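Dihydrodipicolinate reductase N-terminus domain-containing protein (Mycobacterium smegmatis, PDB 6IAQ) probably catalyses the NADPH-dependent reductive amination of ketones to amines, acting as a native amine dehydrogenase built on a Rossmann-type nucleotide-binding domain. Local coordinates at residues E68-Q72 with T73-I77; A126-S130 with T131-L135. All coordinates share one frame; numbering follows the deposited sequence.

Contact 1 (E68-Q72 with T73-I77)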
ATOM      1  N   GLU A  68      38.024  -8.890   2.904  1.00 42.91           N
ATOM      2  CA  GLU A  68      38.772  -8.864   4.187  1.00 41.14           C
ATOM      3  C   GLU A  68      37.820  -8.454   5.321  1.00 42.93           C
ATOM      4  O   GLU A  68      37.851  -9.079   6.404  1.00 36.43           O
ATOM      5  CB  GLU A  68      39.989  -7.950   4.075  1.00 46.20           C
ATOM      6  CG  GLU A  68      40.821  -7.898   5.338  1.00 47.65           C
ATOM      7  CD  GLU A  68      42.211  -7.328   5.129  1.00 56.62           C
ATOM      8  OE1 GLU A  68      42.324  -6.095   5.001  1.00 60.05           O
ATOM      9  OE2 GLU A  68      43.173  -8.127   5.052  1.00 66.65           O
ATOM     10  N   VAL A  69      36.998  -7.432   5.106  1.00 39.60           N
ATOM     11  CA  VAL A  69      36.039  -6.965   6.150  1.00 34.81           C
ATOM     12  C   VAL A  69      35.060  -8.109   6.470  1.00 34.91           C
ATOM     13  O   VAL A  69      34.791  -8.327   7.667  1.00 34.09           O
ATOM     14  CB  VAL A  69      35.307  -5.692   5.714  1.00 35.63           C
ATOM     15  CG1 VAL A  69      34.147  -5.351   6.629  1.00 36.13           C
ATOM     16  CG2 VAL A  69      36.267  -4.535   5.641  1.00 38.52           C
ATOM     17  N   LEU A  70      34.544  -8.813   5.459  1.00 32.12           N
ATOM     18  CA  LEU A  70      33.541  -9.882   5.690  1.00 33.23           C
ATOM     19  C   LEU A  70      34.207 -11.067   6.411  1.00 37.04           C
ATOM     20  O   LEU A  70      33.583 -11.627   7.328  1.00 35.66           O
ATOM     21  CB  LEU A  70      32.925 -10.298   4.353  1.00 31.32           C
ATOM     22  CG  LEU A  70      32.055  -9.244   3.656  1.00 28.72           C
ATOM     23  CD1 LEU A  70      31.196  -9.867   2.573  1.00 29.21           C
ATOM     24  CD2 LEU A  70      31.171  -8.465   4.612  1.00 28.80           C
ATOM     25  N   GLU A  71      35.425 -11.442   6.009  1.00 39.42           N
ATOM     26  CA  GLU A  71      36.195 -12.557   6.623  1.00 36.20           C
ATOM     27  C   GLU A  71      36.493 -12.188   8.081  1.00 36.13           C
ATOM     28  O   GLU A  71      36.400 -13.074   8.943  1.00 34.50           O
ATOM     29  CB  GLU A  71      37.431 -12.880   5.782  1.00 36.29           C
ATOM     30  CG  GLU A  71      37.049 -13.557   4.461  1.00 39.67           C
ATOM     31  CD  GLU A  71      38.080 -13.518   3.343  1.00 41.00           C
ATOM     32  OE1 GLU A  71      39.231 -13.107   3.620  1.00 55.86           O
ATOM     33  OE2 GLU A  71      37.741 -13.905   2.193  1.00 42.32           O
ATOM     34  N   GLN A  72      36.795 -10.926   8.366  1.00 37.17           N
ATOM     35  CA  GLN A  72      37.166 -10.464   9.729  1.00 36.62           C
ATOM     36  C   GLN A  72      35.920 -10.342  10.640  1.00 40.93           C
ATOM     37  O   GLN A  72      36.087 -10.531  11.864  1.00 36.19           O
ATOM     38  CB  GLN A  72      37.953  -9.155   9.648  1.00 42.18           C
ATOM     39  CG  GLN A  72      39.380  -9.358   9.154  1.00 47.56           C
ATOM     40  CD  GLN A  72      40.147  -8.058   9.050  1.00 53.80           C
ATOM     41  OE1 GLN A  72      39.653  -6.974   9.383  1.00 55.75           O
ATOM     42  NE2 GLN A  72      41.333  -8.144   8.471  1.00 52.26           N
ATOM     43  N   THR A  73      34.736  -9.995  10.115  1.00 32.40           N
ATOM     44  CA  THR A  73      33.583  -9.593  10.960  1.00 34.50           C
ATOM     45  C   THR A  73      32.376 -10.538  10.824  1.00 33.13           C
ATOM     46  O   THR A  73      31.577 -10.554  11.779  1.00 35.93           O
ATOM     47  CB  THR A  73      33.185  -8.136  10.688  1.00 35.89           C
ATOM     48  OG1 THR A  73      32.741  -8.076   9.335  1.00 44.15           O
ATOM     49  CG2 THR A  73      34.318  -7.166  10.946  1.00 40.46           C
ATOM     50  N   HIS A  74      32.218 -11.264   9.723  1.00 35.34           N
ATOM     51  CA  HIS A  74      31.055 -12.157   9.453  1.00 32.07           C
ATOM     52  C   HIS A  74      29.752 -11.530   9.938  1.00 36.50           C
ATOM     53  O   HIS A  74      29.074 -12.052  10.834  1.00 35.17           O
ATOM     54  CB  HIS A  74      31.295 -13.535  10.042  1.00 35.48           C
ATOM     55  CG  HIS A  74      32.326 -14.284   9.275  1.00 31.65           C
ATOM     56  ND1 HIS A  74      33.670 -14.256   9.630  1.00 37.35           N
ATOM     57  CD2 HIS A  74      32.248 -15.010   8.140  1.00 32.34           C
ATOM     58  CE1 HIS A  74      34.345 -14.990   8.768  1.00 32.81           C
ATOM     59  NE2 HIS A  74      33.498 -15.446   7.839  1.00 32.30           N
ATOM     60  N   PRO A  75      29.323 -10.402   9.320  1.00 32.46           N
ATOM     61  CA  PRO A  75      28.098  -9.729   9.729  1.00 32.82           C
ATOM     62  C   PRO A  75      26.854 -10.530   9.319  1.00 32.41           C
ATOM     63  O   PRO A  75      26.934 -11.350   8.435  1.00 28.78           O
ATOM     64  CB  PRO A  75      28.182  -8.405   8.947  1.00 33.64           C
ATOM     65  CG  PRO A  75      28.880  -8.803   7.658  1.00 33.24           C
ATOM     66  CD  PRO A  75      29.930  -9.785   8.131  1.00 33.25           C
ATOM     67  N   ASP A  76      25.720 -10.222   9.940  1.00 35.24           N
ATOM     68  CA  ASP A  76      24.386 -10.760   9.554  1.00 36.24           C
ATOM     69  C   ASP A  76      23.930 -10.141   8.233  1.00 38.89           C
ATOM     70  O   ASP A  76      23.112 -10.782   7.538  1.00 37.39           O
ATOM     71  CB  ASP A  76      23.340 -10.439  10.625  1.00 37.80           C
ATOM     72  CG  ASP A  76      23.675 -11.097  11.944  1.00 36.57           C
ATOM     73  OD1 ASP A  76      23.659 -12.294  11.958  1.00 37.26           O
ATOM     74  OD2 ASP A  76      23.995 -10.380  12.928  1.00 40.03           O
ATOM     75  N   ILE A  77      24.390  -8.923   7.931  1.00 32.34           N
ATOM     76  CA  ILE A  77      23.850  -8.132   6.785  1.00 34.92           C
ATOM     77  C   ILE A  77      24.924  -7.148   6.294  1.00 30.73           C
ATOM     78  O   ILE A  77      25.555  -6.430   7.135  1.00 29.79           O
ATOM     79  CB  ILE A  77      22.529  -7.413   7.160  1.00 31.39           C
ATOM     80  CG1 ILE A  77      21.824  -6.799   5.942  1.00 33.06           C
ATOM     81  CG2 ILE A  77      22.775  -6.370   8.234  1.00 30.61           C
ATOM     82  CD1 ILE A  77      21.024  -7.750   5.142  1.00 35.58           C
TER

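Contact 2 (A126-S130 with T131-L135)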
ATOM      1  N   ALA A 126      21.934 -18.755  -7.371  1.00 33.20           N
ATOM      2  CA  ALA A 126      22.556 -20.087  -7.098  1.00 33.49           C
ATOM      3  C   ALA A 126      23.617 -19.967  -5.994  1.00 35.93           C
ATOM      4  O   ALA A 126      23.601 -20.779  -5.048  1.00 31.71           O
ATOM      5  CB  ALA A 126      23.164 -20.657  -8.350  1.00 30.60           C
ATOM      6  N   LEU A 127      24.509 -18.975  -6.107  1.00 32.69           N
ATOM      7  CA  LEU A 127      25.609 -18.760  -5.142  1.00 33.73           C
ATOM      8  C   LEU A 127      25.019 -18.468  -3.753  1.00 39.50           C
ATOM      9  O   LEU A 127      25.472 -19.093  -2.743  1.00 32.79           O
ATOM     10  CB  LEU A 127      26.484 -17.605  -5.641  1.00 37.22           C
ATOM     11  CG  LEU A 127      27.631 -17.215  -4.708  1.00 40.08           C
ATOM     12  CD1 LEU A 127      28.593 -18.375  -4.426  1.00 38.93           C
ATOM     13  CD2 LEU A 127      28.398 -16.032  -5.279  1.00 40.51           C
ATOM     14  N   ALA A 128      24.051 -17.534  -3.679  1.00 37.35           N
ATOM     15  CA  ALA A 128      23.445 -17.093  -2.404  1.00 35.88           C
ATOM     16  C   ALA A 128      22.735 -18.289  -1.738  1.00 31.45           C
ATOM     17  O   ALA A 128      22.730 -18.392  -0.477  1.00 32.76           O
ATOM     18  CB  ALA A 128      22.493 -15.943  -2.657  1.00 36.35           C
ATOM     19  N   LYS A 129      22.081 -19.119  -2.550  1.00 30.94           N
ATOM     20  CA  LYS A 129      21.354 -20.329  -2.066  1.00 32.61           C
ATOM     21  C   LYS A 129      22.360 -21.342  -1.479  1.00 36.53           C
ATOM     22  O   LYS A 129      22.066 -21.964  -0.451  1.00 34.34           O
ATOM     23  CB  LYS A 129      20.525 -20.934  -3.199  1.00 34.22           C
ATOM     24  CG  LYS A 129      19.153 -20.303  -3.365  1.00 34.07           C
ATOM     25  CD  LYS A 129      18.410 -20.738  -4.609  1.00 39.50           C
ATOM     26  CE  LYS A 129      16.959 -20.307  -4.601  1.00 38.62           C
ATOM     27  NZ  LYS A 129      16.406 -20.488  -5.960  1.00 42.69           N
ATOM     28  N   SER A 130      23.519 -21.482  -2.110  1.00 34.16           N
ATOM     29  CA  SER A 130      24.548 -22.463  -1.692  1.00 37.05           C
ATOM     30  C   SER A 130      25.145 -22.055  -0.329  1.00 35.70           C
ATOM     31  O   SER A 130      25.596 -22.969   0.402  1.00 34.77           O
ATOM     32  CB  SER A 130      25.580 -22.636  -2.763  1.00 36.17           C
ATOM     33  OG  SER A 130      26.456 -21.515  -2.791  1.00 42.08           O
ATOM     34  N   THR A 131      25.112 -20.763   0.057  1.00 31.79           N
ATOM     35  CA  THR A 131      25.735 -20.242   1.304  1.00 31.05           C
ATOM     36  C   THR A 131      24.690 -19.780   2.325  1.00 34.50           C
ATOM     37  O   THR A 131      25.090 -19.230   3.403  1.00 33.79           O
ATOM     38  CB  THR A 131      26.706 -19.091   1.010  1.00 33.88           C
ATOM     39  OG1 THR A 131      25.951 -18.045   0.387  1.00 35.08           O
ATOM     40  CG2 THR A 131      27.871 -19.503   0.131  1.00 36.55           C
ATOM     41  N   GLY A 132      23.400 -19.926   2.022  1.00 37.47           N
ATOM     42  CA  GLY A 132      22.304 -19.593   2.952  1.00 37.88           C
ATOM     43  C   GLY A 132      21.985 -18.098   3.003  1.00 35.99           C
ATOM     44  O   GLY A 132      21.224 -17.704   3.897  1.00 33.36           O
ATOM     45  N   ALA A 133      22.509 -17.293   2.077  1.00 34.43           N
ATOM     46  CA  ALA A 133      22.381 -15.817   2.100  1.00 32.98           C
ATOM     47  C   ALA A 133      21.181 -15.367   1.250  1.00 30.90           C
ATOM     48  O   ALA A 133      20.916 -15.969   0.161  1.00 28.23           O
ATOM     49  CB  ALA A 133      23.659 -15.165   1.608  1.00 33.82           C
ATOM     50  N   THR A 134      20.524 -14.295   1.699  1.00 28.08           N
ATOM     51  CA  THR A 134      19.477 -13.570   0.915  1.00 32.05           C
ATOM     52  C   THR A 134      20.080 -12.296   0.295  1.00 29.03           C
ATOM     53  O   THR A 134      20.772 -11.561   1.034  1.00 28.71           O
ATOM     54  CB  THR A 134      18.259 -13.247   1.786  1.00 35.91           C
ATOM     55  OG1 THR A 134      17.763 -14.473   2.353  1.00 35.29           O
ATOM     56  CG2 THR A 134      17.189 -12.514   0.990  1.00 35.99           C
ATOM     57  N   LEU A 135      19.833 -12.063  -0.993  1.00 24.48           N
ATOM     58  CA  LEU A 135      20.157 -10.786  -1.691  1.00 29.04           C
ATOM     59  C   LEU A 135      18.842 -10.107  -2.111  1.00 27.33           C
ATOM     60  O   LEU A 135      17.989 -10.772  -2.750  1.00 30.09           O
ATOM     61  CB  LEU A 135      21.015 -11.039  -2.931  1.00 27.40           C
ATOM     62  CG  LEU A 135      22.228 -11.954  -2.768  1.00 30.07           C
ATOM     63  CD1 LEU A 135      22.906 -12.129  -4.112  1.00 28.93           C
ATOM     64  CD2 LEU A 135      23.224 -11.443  -1.741  1.00 35.42           C
TER

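Contact 1 (E68-Q72 with T73-I77)
T73 turns its hydroxyl back onto the last turn of helix 66-73, where OG1 donates a hydrogen bond of 2.7 Å to V69 O. Its chi1 of 64° sets OG1 between the backbone N and the carbonyl carbon, facing the preceding turn. The hydroxyl oxygen stands above the V69 carbonyl plane, 38° out of it, so it does not lie on a lone pair. T73 N reaches the same V69 O at 3.0 Å in a bent, weak bond, and this carbonyl is therefore held mainly by the hydroxyl, with the T73 amide as a weak second donor. The next carbonyl along the helix is taken by H74, whose N donates to L70 O at 2.8 Å; a longer, weak bond from T73 N also points at that oxygen. H74 then leaves the helix with a positive phi of 39°. Its imidazole folds back against the helix end, and L70 O sits over the centre of one ring face, 3.4 Å above the plane. Farther out, P75 begins the run into strand 77-80. Its ring crosses the L70 side chain at about a right angle, with P75 CG against L70 CD2 at 3.8 Å. V69 CG1 lies 4.1 Å from T73 OG1, and V11 of the neighbouring strand 9-13 packs on both V69 and T73. R9, at the start of that strand, binds O of T73, the last helical residue, through NH2 and O of H74, just after it, through NH1. V69 O and L70 O are thus met by the amides of T73 and H74 and the T73 hydroxyl, while the guanidinium of R9 would probably also be favoured by the negative end of the helix dipole.

Contact 2 (A126-S130 with T131-L135)
With chi1 at 60°, T131 holds OG1 between its backbone N and carbonyl carbon, on the side of the last helical turn, 3.3 Å from L127 O and 3.4 Å from A128 O; its hydrogen bond goes to A97 O of helix 86-98. S130 has a similar chi1, 75°, which folds OG back along its own helix to donate to L127 O at 2.6 Å, and T131 N adds a weak bond to that carbonyl. At G132 the phi turns positive and helix 118-130 closes in a Schellman motif: A133 N bonds to A128 O at 2.8 Å, and G132 N makes a long, weak bond to K129 O. The turn leads directly from the helix of the beta-alpha-beta unit 102-105, 118-130, 134-137 into its second strand. Beyond the polar cap, the A128 methyl lies beside the departing chain. L135 approaches it with its branch point, CG lying 4.0 Å from A128 CB, and CD1 is nearly as near. A133 CB stands farther off, 4.5 Å from A128 CB, while L127 turns to A97 and E98 of helix 86-98.

Overall arrangement
Contact 1 precedes contact 2 along the chain, and both lie at the C-terminal end of a helix that feeds a strand of the parallel sheet: helix 66-73 into strand 77-80, and helix 118-130 into strand 134-137. Within that sheet the two strands are separated by strand 102-105. The contact centres are 15 Å apart and the nearest atoms about 6 Å. N102, at the start of the intervening strand, hydrogen-bonds to D76 O and to T134 N, so it bridges the two segments. Both turns lie at the edge of the Rossmann-type sheet opposite the one expected to hold the nucleotide. In contact 1 the V69 side chain is about 9 Å from bound NADP.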